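Local atomic coordinates of SnoaL-like domain-containing protein (Kribbella flavida, PDB entry 5EVH), a protein that is of unknown function but carries a SnoaL-like domain of the NTF2 clan, whose cone-like alpha+beta fold often encloses a ligand-binding or catalytic pocket. Residues G42-A47 with R51-P56; H95-V98 with I103-L106. One frame throughout, in Å; residues are numbered along the deposited sequence.

Contact 1 (G42-A47 with R51-P56); sequences GRIDGA and RAFMEP
Arg51 takes hold of Ala47 through the backbone. Its N donates to Ala47 O at 2.8 Å, with an N-H...O angle of 164°. This is an i to i+4 bond of the first turn of helix 47-58. An edge strand of the SnoaL-like domain, 42-45, turns straight into this helix at Gly46, the N-cap. Arg51 CB also lies against the same oxygen, 3.4 Å from Ala47 O. Phe53 carries the side-chain contact and packs the helix against the strand it follows. With CG anti to the backbone N (chi1 158°), the Phe53 ring runs across the end of the Ile44 side chain and turns one face to it. Ile44 CD1 lies over that face, 3.9 Å from the ring centroid of Phe53, a CH-pi contact. The ring atom nearest to Ile44 CD1 is Phe53 CG, at 3.5 Å. The Ile44 chain meets the ring end-on, by this one methyl. At Glu55, the extended Arg51 side chain arrives from one turn back. Arg51 NE and NH2 grip one carboxylate oxygen side-on in a salt bridge, with Arg51 NE 2.9 Å from Glu55 OE1. Strand 42-45 bonds to strand 35-39 through Ile44 and Cys37, and Phe53 also touches Ala39 there. On another side of the helix, Arg51 forms a salt bridge with Asp25 and packs on Phe24 of helix 24-28.

Contact 2 (H95-V98 with I103-L106); sequences HLTV and ITQL
Thr97 faces both Thr104 and Gln105, which makes a classic beta bulge in the antiparallel hairpin of strands 92-99 and 102-109. Thr97 N donates to Gln105 O at 2.9 Å, nearly straight at 170°. Thr97 O accepts from Thr104 N at 2.8 Å. The extra residue shifts the register by one, so Val98 pairs with Ile103. Ile103 reaches from there into the buried face of the hairpin. Its CB is 4.2 Å from Thr97 O. CG2 lies near the same oxygen. CG1, anti to the carbonyl carbon (chi1 -60°), touches both Val98 CG2 and Leu96 CD2, which approach it from neighbouring directions. At the tip, Ile103 CD1 packs 3.5 Å from Leu96 CD2. That Leu96 methyl also meets Leu106 CD1, at 4.2 Å. Helix 7-20 packs on this face, with Tyr15 against Ile103 and Ala12 against Leu96. An alanine at Ile103 would remove CG1, CG2 and CD1, and would probably leave a gap beside the Leu96 and Val98 methyls. On the other face, Thr97 and Gln105 lie side by side and point the same way. Thr97 OG1 is 3.7 Å from Gln105 CB. Thr104 OG1 sits between its own backbone N and carbonyl carbon (chi1 59°), which brings it within 3.6 Å of Thr97 CG2.

Overall arrangement
Both contacts belong to the same mixed sheet, but they share no strand. Contact 1 joins edge strand 42-45 to helix 47-58, which follows it directly. Contact 2 joins two strands inside the sheet, and strand 35-39 lies between strands 42-45 and 102-109. The contact centres are about 13 Å apart, and the nearest atoms about 6 Å, without touching. Contact 1 lies at the surface and buries little area. It relies on one methyl over a ring and one helical bond, with salt bridges within each segment. Contact 2 is partly buried. Main-chain bonds hold its strands together, aliphatic side chains pack on one face, and more polar ones line the other.

Contact 1 (G42-A47 with R51-P56)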
ATOM      1  N   GLY A  42      -9.551  -5.785   8.739  1.00 28.48           N
ATOM      2  CA  GLY A  42      -9.321  -5.823  10.173  1.00 27.67           C
ATOM      3  C   GLY A  42      -8.129  -6.696  10.561  1.00 28.46           C
ATOM      4  O   GLY A  42      -7.365  -7.151   9.710  1.00 26.25           O
ATOM      5  N   ARG A  43      -8.005  -6.956  11.882  1.00 26.59           N
ATOM      6  CA  ARG A  43      -6.853  -7.629  12.473  1.00 26.65           C
ATOM      7  C   ARG A  43      -7.046  -9.141  12.470  1.00 30.16           C
ATOM      8  O   ARG A  43      -8.147  -9.638  12.705  1.00 31.77           O
ATOM      9  CB  ARG A  43      -6.656  -7.131  13.907  1.00 30.09           C
ATOM     10  CG  ARG A  43      -5.486  -7.803  14.648  1.00 27.86           C
ATOM     11  CD  ARG A  43      -5.399  -7.283  16.086  1.00 32.29           C
ATOM     12  NE  ARG A  43      -4.457  -8.100  16.813  1.00 33.32           N
ATOM     13  CZ  ARG A  43      -3.394  -7.626  17.435  1.00 36.04           C
ATOM     14  NH1 ARG A  43      -3.191  -6.305  17.449  1.00 37.02           N
ATOM     15  NH2 ARG A  43      -2.562  -8.468  18.050  1.00 31.63           N
ATOM     16  N   ILE A  44      -5.971  -9.873  12.209  1.00 22.63           N
ATOM     17  CA  ILE A  44      -5.965 -11.343  12.196  1.00 29.02           C
ATOM     18  C   ILE A  44      -4.852 -11.798  13.135  1.00 29.43           C
ATOM     19  O   ILE A  44      -3.753 -11.247  13.090  1.00 25.83           O
ATOM     20  CB  ILE A  44      -5.703 -11.863  10.764  1.00 29.17           C
ATOM     21  CG1 ILE A  44      -6.798 -11.415   9.800  1.00 32.79           C
ATOM     22  CG2 ILE A  44      -5.503 -13.383  10.691  1.00 34.28           C
ATOM     23  CD1 ILE A  44      -6.361 -11.490   8.363  1.00 34.64           C
ATOM     24  N   ASP A  45      -5.111 -12.789  13.986  1.00 26.14           N
ATOM     25  CA  ASP A  45      -4.081 -13.257  14.914  1.00 24.60           C
ATOM     26  C   ASP A  45      -3.799 -14.743  14.773  1.00 26.12           C
ATOM     27  O   ASP A  45      -4.705 -15.570  14.918  1.00 25.97           O
ATOM     28  CB  ASP A  45      -4.504 -12.988  16.374  1.00 32.63           C
ATOM     29  CG  ASP A  45      -4.310 -11.522  16.781  1.00 38.77           C
ATOM     30  OD1 ASP A  45      -3.151 -11.110  17.036  1.00 39.83           O
ATOM     31  OD2 ASP A  45      -5.315 -10.788  16.854  1.00 44.86           O
ATOM     32  N   GLY A  46      -2.534 -15.091  14.591  1.00 23.66           N
ATOM     33  CA  GLY A  46      -2.149 -16.487  14.656  1.00 23.32           C
ATOM     34  C   GLY A  46      -2.062 -17.099  13.273  1.00 28.48           C
ATOM     35  O   GLY A  46      -2.783 -16.717  12.341  1.00 26.78           O
ATOM     36  N   ALA A  47      -1.142 -18.046  13.127  1.00 24.46           N
ATOM     37  CA  ALA A  47      -0.894 -18.644  11.822  1.00 25.29           C
ATOM     38  C   ALA A  47      -2.131 -19.331  11.249  1.00 25.30           C
ATOM     39  O   ALA A  47      -2.323 -19.318  10.022  1.00 23.69           O
ATOM     40  CB  ALA A  47       0.273 -19.631  11.921  1.00 26.68           C
ATOM     41  N   ARG A  51      -3.551 -18.237   7.710  1.00 25.56           N
ATOM     42  CA  ARG A  51      -3.683 -19.153   6.584  1.00 28.03           C
ATOM     43  C   ARG A  51      -5.088 -19.115   5.998  1.00 29.39           C
ATOM     44  O   ARG A  51      -5.262 -19.063   4.773  1.00 27.25           O
ATOM     45  CB  ARG A  51      -3.308 -20.553   7.040  1.00 28.15           C
ATOM     46  CG  ARG A  51      -3.546 -21.578   5.982  1.00 36.69           C
ATOM     47  CD  ARG A  51      -2.623 -22.764   6.119  1.00 43.08           C
ATOM     48  NE  ARG A  51      -2.666 -23.426   4.815  1.00 49.75           N
ATOM     49  CZ  ARG A  51      -1.807 -24.331   4.403  1.00 40.03           C
ATOM     50  NH1 ARG A  51      -0.818 -24.663   5.212  1.00 35.25           N
ATOM     51  NH2 ARG A  51      -1.946 -24.879   3.186  1.00 43.98           N
ATOM     52  N   ALA A  52      -6.107 -19.098   6.858  1.00 25.36           N
ATOM     53  CA  ALA A  52      -7.471 -19.039   6.370  1.00 29.07           C
ATOM     54  C   ALA A  52      -7.743 -17.764   5.578  1.00 31.36           C
ATOM     55  O   ALA A  52      -8.655 -17.757   4.762  1.00 36.05           O
ATOM     56  CB  ALA A  52      -8.464 -19.191   7.553  1.00 29.86           C
ATOM     57  N   PHE A  53      -6.975 -16.683   5.785  1.00 27.36           N
ATOM     58  CA  PHE A  53      -7.112 -15.442   5.009  1.00 24.26           C
ATOM     59  C   PHE A  53      -6.261 -15.485   3.728  1.00 23.95           C
ATOM     60  O   PHE A  53      -6.753 -15.177   2.635  1.00 26.89           O
ATOM     61  CB  PHE A  53      -6.743 -14.242   5.908  1.00 24.66           C
ATOM     62  CG  PHE A  53      -6.333 -13.006   5.170  1.00 28.98           C
ATOM     63  CD1 PHE A  53      -7.253 -12.223   4.537  1.00 32.74           C
ATOM     64  CD2 PHE A  53      -5.014 -12.604   5.148  1.00 34.57           C
ATOM     65  CE1 PHE A  53      -6.847 -11.062   3.829  1.00 30.50           C
ATOM     66  CE2 PHE A  53      -4.611 -11.445   4.468  1.00 34.08           C
ATOM     67  CZ  PHE A  53      -5.535 -10.677   3.822  1.00 32.68           C
HETATM   68  N   MSE A  54      -4.988 -15.888   3.846  0.58 23.79           N
HETATM   69  CA  MSE A  54      -4.026 -15.786   2.718  0.58 23.53           C
HETATM   70  C   MSE A  54      -4.366 -16.800   1.637  0.58 21.73           C
HETATM   71  O   MSE A  54      -4.318 -16.495   0.434  0.58 18.84           O
HETATM   72  CB  MSE A  54      -2.531 -15.966   3.161  0.58 19.08           C
HETATM   73  CG  MSE A  54      -2.113 -17.311   3.804  0.58 21.98           C
HETATM   74 SE   MSE A  54      -1.399 -18.844   2.674  0.58 35.67          SE
HETATM   75  CE  MSE A  54       0.517 -18.390   2.668  0.58 28.08           C
ATOM     76  N   GLU A  55      -4.717 -18.010   2.050  1.00 20.10           N
ATOM     77  CA  GLU A  55      -4.897 -19.059   1.048  1.00 20.55           C
ATOM     78  C   GLU A  55      -5.991 -18.714   0.028  1.00 20.66           C
ATOM     79  O   GLU A  55      -5.704 -18.774  -1.179  1.00 20.21           O
ATOM     80  CB  GLU A  55      -5.156 -20.413   1.740  1.00 26.59           C
ATOM     81  CG  GLU A  55      -4.980 -21.515   0.775  1.00 40.27           C
ATOM     82  CD  GLU A  55      -4.870 -22.925   1.412  1.00 50.02           C
ATOM     83  OE1 GLU A  55      -4.425 -23.099   2.577  1.00 48.79           O
ATOM     84  OE2 GLU A  55      -5.216 -23.870   0.685  1.00 55.61           O
ATOM     85  N   PRO A  56      -7.243 -18.378   0.423  1.00 22.93           N
ATOM     86  CA  PRO A  56      -8.259 -17.944  -0.576  1.00 23.16           C
ATOM     87  C   PRO A  56      -7.794 -16.764  -1.414  1.00 26.46           C
ATOM     88  O   PRO A  56      -8.112 -16.663  -2.611  1.00 25.21           O
ATOM     89  CB  PRO A  56      -9.473 -17.553   0.286  1.00 25.17           C
ATOM     90  CG  PRO A  56      -9.199 -18.076   1.640  1.00 28.81           C
ATOM     91  CD  PRO A  56      -7.741 -18.275   1.813  1.00 24.37           C
TER

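Contact 2 (H95-V98 with I103-L106)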
ATOM      1  N   HIS A  95       3.953  -4.384   4.699  1.00 10.49           N
ATOM      2  CA  HIS A  95       5.023  -4.021   5.599  1.00 10.73           C
ATOM      3  C   HIS A  95       5.214  -5.228   6.512  1.00 14.98           C
ATOM      4  O   HIS A  95       4.263  -5.620   7.207  1.00 13.70           O
ATOM      5  CB  HIS A  95       4.657  -2.779   6.408  1.00 10.99           C
ATOM      6  CG  HIS A  95       5.676  -2.441   7.467  1.00 17.18           C
ATOM      7  ND1 HIS A  95       5.324  -1.935   8.704  1.00 23.52           N
ATOM      8  CD2 HIS A  95       7.043  -2.483   7.456  1.00 16.28           C
ATOM      9  CE1 HIS A  95       6.421  -1.703   9.423  1.00 27.69           C
ATOM     10  NE2 HIS A  95       7.478  -2.055   8.699  1.00 21.78           N
ATOM     11  N   LEU A  96       6.400  -5.840   6.500  1.00 16.38           N
ATOM     12  CA  LEU A  96       6.632  -7.098   7.225  1.00 14.81           C
ATOM     13  C   LEU A  96       7.684  -6.890   8.300  1.00 17.93           C
ATOM     14  O   LEU A  96       8.694  -6.212   8.079  1.00 17.74           O
ATOM     15  CB  LEU A  96       7.137  -8.214   6.291  1.00 12.88           C
ATOM     16  CG  LEU A  96       6.194  -8.534   5.128  1.00 15.21           C
ATOM     17  CD1 LEU A  96       6.557  -7.643   3.952  1.00 14.63           C
ATOM     18  CD2 LEU A  96       6.288 -10.011   4.771  1.00 16.91           C
ATOM     19  N   THR A  97       7.470  -7.509   9.450  1.00 13.40           N
ATOM     20  CA  THR A  97       8.499  -7.617  10.477  1.00 14.70           C
ATOM     21  C   THR A  97       8.924  -9.061  10.544  1.00 17.57           C
ATOM     22  O   THR A  97       8.073  -9.955  10.616  1.00 16.88           O
ATOM     23  CB  THR A  97       7.926  -7.198  11.853  1.00 21.36           C
ATOM     24  OG1 THR A  97       7.400  -5.875  11.703  1.00 25.39           O
ATOM     25  CG2 THR A  97       8.952  -7.257  12.941  1.00 21.58           C
ATOM     26  N   VAL A  98      10.233  -9.309  10.607  1.00 16.46           N
ATOM     27  CA  VAL A  98      10.744 -10.671  10.462  1.00 17.76           C
ATOM     28  C   VAL A  98      11.760 -10.907  11.562  1.00 24.47           C
ATOM     29  O   VAL A  98      12.677 -10.096  11.720  1.00 23.12           O
ATOM     30  CB  VAL A  98      11.415 -10.877   9.091  1.00 16.57           C
ATOM     31  CG1 VAL A  98      12.041 -12.301   9.044  1.00 20.66           C
ATOM     32  CG2 VAL A  98      10.386 -10.569   7.921  1.00 15.90           C
ATOM     33  N   ILE A 103       7.953 -14.316   9.702  1.00 17.64           N
ATOM     34  CA  ILE A 103       7.175 -13.071   9.677  1.00 15.22           C
ATOM     35  C   ILE A 103       6.332 -13.013  10.944  1.00 16.22           C
ATOM     36  O   ILE A 103       5.478 -13.879  11.173  1.00 16.96           O
ATOM     37  CB  ILE A 103       6.279 -13.003   8.435  1.00 14.16           C
ATOM     38  CG1 ILE A 103       7.211 -13.064   7.184  1.00 13.54           C
ATOM     39  CG2 ILE A 103       5.355 -11.712   8.495  1.00 13.40           C
ATOM     40  CD1 ILE A 103       6.375 -13.383   5.836  1.00 15.63           C
ATOM     41  N   THR A 104       6.597 -12.014  11.803  1.00 19.67           N
ATOM     42  CA  THR A 104       5.851 -11.914  13.058  1.00 18.79           C
ATOM     43  C   THR A 104       4.784 -10.831  13.002  1.00 20.38           C
ATOM     44  O   THR A 104       3.863 -10.852  13.833  1.00 19.77           O
ATOM     45  CB  THR A 104       6.776 -11.580  14.231  1.00 21.83           C
ATOM     46  OG1 THR A 104       7.390 -10.327  13.891  1.00 19.94           O
ATOM     47  CG2 THR A 104       7.834 -12.633  14.431  1.00 21.57           C
ATOM     48  N   GLN A 105       4.868  -9.920  12.029  1.00 16.57           N
ATOM     49  CA  GLN A 105       3.847  -8.892  11.833  1.00 18.08           C
ATOM     50  C   GLN A 105       3.751  -8.585  10.363  1.00 18.74           C
ATOM     51  O   GLN A 105       4.767  -8.536   9.680  1.00 17.16           O
ATOM     52  CB  GLN A 105       4.170  -7.560  12.513  1.00 26.39           C
ATOM     53  CG  GLN A 105       4.435  -7.689  13.956  1.00 47.06           C
ATOM     54  CD  GLN A 105       4.580  -6.340  14.569  1.00 66.58           C
ATOM     55  OE1 GLN A 105       5.641  -6.000  15.110  1.00 72.83           O
ATOM     56  NE2 GLN A 105       3.515  -5.523  14.457  1.00 70.50           N
ATOM     57  N   LEU A 106       2.536  -8.338   9.884  1.00 16.77           N
ATOM     58  CA  LEU A 106       2.312  -8.118   8.461  1.00 14.11           C
ATOM     59  C   LEU A 106       1.173  -7.126   8.360  1.00 18.71           C
ATOM     60  O   LEU A 106       0.076  -7.425   8.850  1.00 21.55           O
ATOM     61  CB  LEU A 106       1.960  -9.429   7.752  1.00 15.42           C
ATOM     62  CG  LEU A 106       2.008  -9.313   6.207  1.00 24.43           C
ATOM     63  CD1 LEU A 106       2.213 -10.744   5.652  1.00 29.30           C
ATOM     64  CD2 LEU A 106       0.798  -8.781   5.623  1.00 28.65           C
TER